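Local coordinates for cytidylate kinase-like family protein (Eubacterium ventriosum, PDB 3FDI), which is of unknown function but, as a cytidylate kinase-like member of the P-loop NTPase clan, probably binds a nucleotide and may transfer phosphate to a small substrate, at residues Ile9-Glu14 against Ser100-Gly105; Gly105-Glu110 against Phe162-Lys167. All blocks are in the same frame, centred on the assembly; numbering follows the deposited sequence.

Contact 1. Residues Ile9-Glu14 against Ser100-Gly105. With SO4 (sulfate ion), chain F.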
loop_
_atom_site.group_PDB
_atom_site.type_symbol
_atom_site.label_atom_id
_atom_site.label_comp_id
_atom_site.label_asym_id
_atom_site.label_seq_id
_atom_site.Cartn_x
_atom_site.Cartn_y
_atom_site.Cartn_z
ATOM N N ILE B 9 24.473 13.379 -2.647
ATOM C CA ILE B 9 24.059 12.003 -2.479
ATOM C C ILE B 9 23.033 11.917 -1.385
ATOM O O ILE B 9 23.313 12.323 -0.267
ATOM C CB ILE B 9 25.213 11.127 -2.118
ATOM C CG1 ILE B 9 26.319 11.243 -3.199
ATOM C CG2 ILE B 9 24.715 9.675 -1.904
ATOM C CD1 ILE B 9 27.667 10.539 -2.800
ATOM N N ALA B 10 21.835 11.433 -1.723
ATOM C CA ALA B 10 20.684 11.367 -0.811
ATOM C C ALA B 10 20.515 9.895 -0.464
ATOM O O ALA B 10 20.331 9.049 -1.352
ATOM C CB ALA B 10 19.444 11.908 -1.456
ATOM N N ILE B 11 20.639 9.567 0.805
ATOM C CA ILE B 11 20.646 8.188 1.240
ATOM C C ILE B 11 19.464 7.971 2.098
ATOM O O ILE B 11 19.254 8.727 3.067
ATOM C CB ILE B 11 21.898 7.877 2.052
ATOM C CG1 ILE B 11 23.090 7.685 1.127
ATOM C CG2 ILE B 11 21.718 6.568 2.864
ATOM C CD1 ILE B 11 24.325 7.831 1.815
ATOM N N GLY B 12 18.702 6.951 1.755
ATOM C CA GLY B 12 17.702 6.368 2.621
ATOM C C GLY B 12 18.178 4.998 3.074
ATOM O O GLY B 12 19.149 4.464 2.562
ATOM N N ARG B 13 17.474 4.401 4.025
ATOM C CA ARG B 13 17.964 3.212 4.662
ATOM C C ARG B 13 16.952 2.581 5.648
ATOM O O ARG B 13 16.132 3.288 6.284
ATOM C CB ARG B 13 19.279 3.523 5.419
ATOM C CG ARG B 13 19.065 3.926 6.910
ATOM C CD ARG B 13 19.339 5.369 7.352
ATOM N NE ARG B 13 18.231 6.262 7.155
ATOM C CZ ARG B 13 17.857 7.286 7.932
ATOM N NH1 ARG B 13 18.484 7.604 9.049
ATOM N NH2 ARG B 13 16.800 8.025 7.553
ATOM N N GLU B 14 17.031 1.256 5.760
ATOM C CA GLU B 14 16.396 0.511 6.838
ATOM C C GLU B 14 17.308 0.583 8.044
ATOM O O GLU B 14 18.545 0.557 7.906
ATOM C CB GLU B 14 16.257 -0.969 6.486
ATOM C CG GLU B 14 15.532 -1.225 5.238
ATOM C CD GLU B 14 15.384 -2.706 4.939
ATOM O OE1 GLU B 14 16.322 -3.486 5.240
ATOM O OE2 GLU B 14 14.343 -3.081 4.359
ATOM N N SER B 100 28.346 20.580 -2.447
ATOM C CA SER B 100 28.308 19.153 -2.510
ATOM C C SER B 100 28.194 18.569 -1.109
ATOM O O SER B 100 28.837 19.069 -0.174
ATOM C CB SER B 100 29.554 18.641 -3.152
ATOM O OG SER B 100 29.616 19.101 -4.496
ATOM N N PHE B 101 27.377 17.518 -0.960
ATOM C CA PHE B 101 27.165 16.879 0.339
ATOM C C PHE B 101 26.430 15.559 0.227
ATOM O O PHE B 101 25.879 15.220 -0.817
ATOM C CB PHE B 101 26.403 17.814 1.352
ATOM C CG PHE B 101 25.055 18.293 0.863
ATOM C CD1 PHE B 101 23.885 17.584 1.153
ATOM C CD2 PHE B 101 24.957 19.445 0.105
ATOM C CE1 PHE B 101 22.640 18.026 0.702
ATOM C CE2 PHE B 101 23.718 19.902 -0.371
ATOM C CZ PHE B 101 22.554 19.186 -0.068
ATOM N N VAL B 102 26.472 14.832 1.341
ATOM C CA VAL B 102 25.706 13.628 1.556
ATOM C C VAL B 102 24.638 14.000 2.575
ATOM O O VAL B 102 24.911 14.686 3.570
ATOM C CB VAL B 102 26.574 12.482 2.123
ATOM C CG1 VAL B 102 25.712 11.271 2.384
ATOM C CG2 VAL B 102 27.746 12.130 1.174
ATOM N N ILE B 103 23.412 13.572 2.313
ATOM C CA ILE B 103 22.333 13.800 3.241
ATOM C C ILE B 103 21.589 12.473 3.446
ATOM O O ILE B 103 21.222 11.796 2.493
ATOM C CB ILE B 103 21.421 14.989 2.782
ATOM C CG1 ILE B 103 20.246 15.241 3.740
ATOM C CG2 ILE B 103 20.910 14.787 1.383
ATOM C CD1 ILE B 103 20.621 15.643 5.099
ATOM N N VAL B 104 21.428 12.099 4.700
ATOM C CA VAL B 104 20.705 10.901 5.060
ATOM C C VAL B 104 19.289 11.312 5.410
ATOM O O VAL B 104 19.085 12.237 6.210
ATOM C CB VAL B 104 21.356 10.239 6.281
ATOM C CG1 VAL B 104 20.491 9.088 6.784
ATOM C CG2 VAL B 104 22.792 9.753 5.922
ATOM N N GLY B 105 18.311 10.640 4.822
ATOM C CA GLY B 105 16.944 10.818 5.203
ATOM C C GLY B 105 16.454 12.184 4.825
ATOM O O GLY B 105 16.900 12.742 3.808
HETATM S S SO4 F . 15.540 10.725 9.257
HETATM O O1 SO4 F . 15.694 11.971 8.522
HETATM O O2 SO4 F . 15.019 9.773 8.270
HETATM O O3 SO4 F . 16.801 10.306 9.845
HETATM O O4 SO4 F . 14.591 10.967 10.373
#

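Contact 2. Residues Gly105-Glu110 against Phe162-Lys167. With SO4 (sulfate ion), chain F.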
loop_
_atom_site.group_PDB
_atom_site.type_symbol
_atom_site.label_atom_id
_atom_site.label_comp_id
_atom_site.label_asym_id
_atom_site.label_seq_id
_atom_site.Cartn_x
_atom_site.Cartn_y
_atom_site.Cartn_z
ATOM N N GLY B 105 18.311 10.640 4.822
ATOM C CA GLY B 105 16.944 10.818 5.203
ATOM C C GLY B 105 16.454 12.184 4.825
ATOM O O GLY B 105 16.900 12.742 3.808
ATOM N N ARG B 106 15.521 12.703 5.633
ATOM C CA ARG B 106 15.011 14.067 5.503
ATOM C C ARG B 106 14.325 14.390 4.168
ATOM O O ARG B 106 14.280 15.549 3.735
ATOM C CB ARG B 106 16.147 15.066 5.775
ATOM C CG ARG B 106 16.846 14.908 7.180
ATOM C CD ARG B 106 15.968 15.434 8.328
ATOM N NE ARG B 106 15.087 14.416 8.838
ATOM C CZ ARG B 106 14.127 14.597 9.743
ATOM N NH1 ARG B 106 13.898 15.798 10.271
ATOM N NH2 ARG B 106 13.388 13.556 10.134
ATOM N N CYS B 107 13.771 13.376 3.519
ATOM C CA CYS B 107 13.092 13.506 2.256
ATOM C C CYS B 107 13.991 14.088 1.182
ATOM O O CYS B 107 13.498 14.692 0.228
ATOM C CB CYS B 107 11.849 14.368 2.425
ATOM S SG CYS B 107 10.701 13.656 3.655
ATOM N N ALA B 108 15.304 13.918 1.315
ATOM C CA ALA B 108 16.191 14.704 0.454
ATOM C C ALA B 108 16.030 14.351 -1.022
ATOM O O ALA B 108 16.116 15.244 -1.856
ATOM C CB ALA B 108 17.642 14.640 0.901
ATOM N N GLU B 109 15.797 13.077 -1.368
ATOM C CA GLU B 109 15.661 12.714 -2.776
ATOM C C GLU B 109 14.438 13.413 -3.394
ATOM O O GLU B 109 14.474 13.775 -4.570
ATOM C CB GLU B 109 15.600 11.196 -3.003
ATOM C CG GLU B 109 14.235 10.530 -2.903
ATOM C CD GLU B 109 13.564 10.656 -1.555
ATOM O OE1 GLU B 109 14.209 11.006 -0.475
ATOM O OE2 GLU B 109 12.326 10.440 -1.561
ATOM N N GLU B 110 13.397 13.648 -2.595
ATOM C CA GLU B 110 12.212 14.363 -3.071
ATOM C C GLU B 110 12.466 15.857 -3.207
ATOM O O GLU B 110 12.142 16.445 -4.264
ATOM C CB GLU B 110 11.015 14.118 -2.170
ATOM C CG GLU B 110 9.735 14.804 -2.589
ATOM C CD GLU B 110 9.177 14.354 -3.962
ATOM O OE1 GLU B 110 9.512 13.239 -4.452
ATOM O OE2 GLU B 110 8.390 15.141 -4.549
ATOM N N PHE B 162 4.451 10.833 4.556
ATOM C CA PHE B 162 3.634 11.968 4.864
ATOM C C PHE B 162 4.025 13.131 3.955
ATOM O O PHE B 162 3.140 13.758 3.385
ATOM C CB PHE B 162 3.764 12.410 6.306
ATOM C CG PHE B 162 2.875 13.603 6.641
ATOM C CD1 PHE B 162 1.495 13.464 6.659
ATOM C CD2 PHE B 162 3.417 14.852 6.872
ATOM C CE1 PHE B 162 0.676 14.535 6.970
ATOM C CE2 PHE B 162 2.600 15.951 7.177
ATOM C CZ PHE B 162 1.235 15.796 7.241
ATOM N N TYR B 163 5.321 13.435 3.831
ATOM C CA TYR B 163 5.726 14.624 3.067
ATOM C C TYR B 163 5.873 14.410 1.571
ATOM O O TYR B 163 5.779 15.374 0.802
ATOM C CB TYR B 163 6.995 15.243 3.597
ATOM C CG TYR B 163 6.822 15.861 4.932
ATOM C CD1 TYR B 163 6.183 17.089 5.075
ATOM C CD2 TYR B 163 7.300 15.233 6.077
ATOM C CE1 TYR B 163 6.036 17.672 6.322
ATOM C CE2 TYR B 163 7.143 15.793 7.317
ATOM C CZ TYR B 163 6.527 17.007 7.427
ATOM O OH TYR B 163 6.383 17.534 8.668
ATOM N N CYS B 164 6.052 13.176 1.143
ATOM C CA CYS B 164 6.253 12.869 -0.257
ATOM C C CYS B 164 5.096 12.062 -0.768
ATOM O O CYS B 164 4.349 11.453 0.027
ATOM C CB CYS B 164 7.513 12.028 -0.420
ATOM S SG CYS B 164 8.995 12.614 0.464
ATOM N N GLU B 165 4.951 12.035 -2.085
ATOM C CA GLU B 165 3.967 11.182 -2.763
ATOM C C GLU B 165 4.599 9.863 -3.202
ATOM O O GLU B 165 3.940 8.862 -3.298
ATOM C CB GLU B 165 3.428 11.900 -3.995
ATOM C CG GLU B 165 2.587 13.187 -3.669
ATOM C CD GLU B 165 2.145 13.928 -4.943
ATOM O OE1 GLU B 165 2.770 13.666 -6.002
ATOM O OE2 GLU B 165 1.178 14.747 -4.907
ATOM N N SER B 166 5.887 9.856 -3.448
ATOM C CA SER B 166 6.616 8.595 -3.678
ATOM C C SER B 166 6.708 7.777 -2.355
ATOM O O SER B 166 6.503 8.299 -1.252
ATOM C CB SER B 166 8.031 8.920 -4.152
ATOM O OG SER B 166 8.640 9.626 -3.061
ATOM N N LYS B 167 7.048 6.502 -2.484
ATOM C CA LYS B 167 6.951 5.569 -1.356
ATOM C C LYS B 167 8.318 5.179 -0.825
ATOM O O LYS B 167 9.212 4.758 -1.577
ATOM C CB LYS B 167 6.192 4.299 -1.794
ATOM C CG LYS B 167 4.736 4.562 -2.209
ATOM C CD LYS B 167 3.863 5.020 -1.060
ATOM C CE LYS B 167 2.494 5.555 -1.504
ATOM N NZ LYS B 167 1.819 6.243 -0.313
HETATM S S SO4 F . 15.540 10.725 9.257
HETATM O O1 SO4 F . 15.694 11.971 8.522
HETATM O O2 SO4 F . 15.019 9.773 8.270
HETATM O O3 SO4 F . 16.801 10.306 9.845
HETATM O O4 SO4 F . 14.591 10.967 10.373
#

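Contact 1. Residues Ile9-Glu14 against Ser100-Gly105
Ile9 and Ile11 pair with Val102 and Val104 where two neighbouring strands run parallel at the heart of the five-stranded sheet. The 2-3-1-4-5 strand order, with the glycine-rich turn and helix 19-30 following strand 8-13, is consistent with a P-loop kinase fold. Four backbone hydrogen bonds tie the strands: Ile9 N to Phe101 O, Ile103 N to Ile9 O, Ile11 N to Ile103 O, and Gly105 N to Ile11 O at 2.8 Å. Ile9, Ile11, Val102 and Val104 share one face of the sheet, where helix 19-30 packs on the last three. There Ile11 CD1 slants past Val102 CG1 at 3.8 Å. Ala10 and Ile103 lie on the other face.

At the C-terminal edge Arg13 does the reaching. From CB and CG its chain bends at chi2 (-111°) and chi3 (85°), which swings the head back over Val104. Arg13 CD passes 3.9 Å from Val104 CG1, NE runs on beside the same methyl, and CZ comes to 3.4 Å; the methyl sits over the centre of one guanidinium face. A chi1 of 172° turns Val104 CG1 away from its own amide nitrogen and under the guanidinium. The sulfate lies at the edge of the guanidinium, near its plane: Arg13 NH1 bonds its O3 at 3.3 Å, while Arg13 NH2 bonds O2 at 2.6 Å and makes a weak second bond to O3. Arg156 brings another guanidinium up to NH1, so positive charge gathers beside the anion, as might suit a phosphate-binding pocket. Gly105 has a positive phi, and a CB on it would collide with both the sulfate and the arginine; lacking one, it lets Arg13 NH2 settle 3.7 Å from Gly105 CA.

Contact 2. Residues Gly105-Glu110 against Phe162-Lys167
Cys107 and Cys164 meet through their sulfurs, SG to SG at 3.8 Å, packed against each other and too far apart for a disulfide. Cys164, just past the end of helix 142-163, buries the most surface here. Its SG also nestles against the aliphatic root of Glu110, 3.6 Å from CB and 3.8 Å from CG. Glu110 CG stands anti to the backbone N (chi1 -179°), which lays its methylene alongside that sulfur; the bend at chi2 then carries OE1 to 4.0 Å from Ser166 OG, beyond bonding range. That hydroxyl is buried without a polar partner in the model. Glu109 OE2 is taken by His160 instead.

Cys107 SG also touches Tyr163 CB at 4.0 Å. Cys107 sits at the N-cap position of helix 108-111 and is the third residue of the type I' turn from Gly105 to Ala108. Within this turn Arg106 holds the sulfate by its backbone N, by NE on O1, and by Arg106 NH2, 2.9 Å from sulfate O4, while NH1 bonds Gln86. An alanine at Arg106 would keep the backbone bond but is likely to leave the anion without its guanidinium mate and Gln86 OE1 without this donor. Helices 81-95 and 60-66 both reach the joint: Phe87 touches Cys107 and meets the Tyr163 ring edge-to-face, and Pro61 packs on Glu110 and Tyr163.

The two contacts come one after the other along the chain and share Gly105, where strand 101-104 ends and the turn into helix 108-111 begins. Their centres are 12 Å apart. Contact 1 pairs the central strand with its neighbour; contact 2 joins the helix that follows to the C-terminal end of helix 142-163. They touch directly where Ala108 CB packs on Ile103 CG2 and Ala10 CB. One sulfate joins them, gripped by Arg13 from the first strand and Arg106 from the turn. That meeting at the C-terminal edge of a parallel sheet is where P-loop kinases bind their substrates, so the ion may mark a phosphate site.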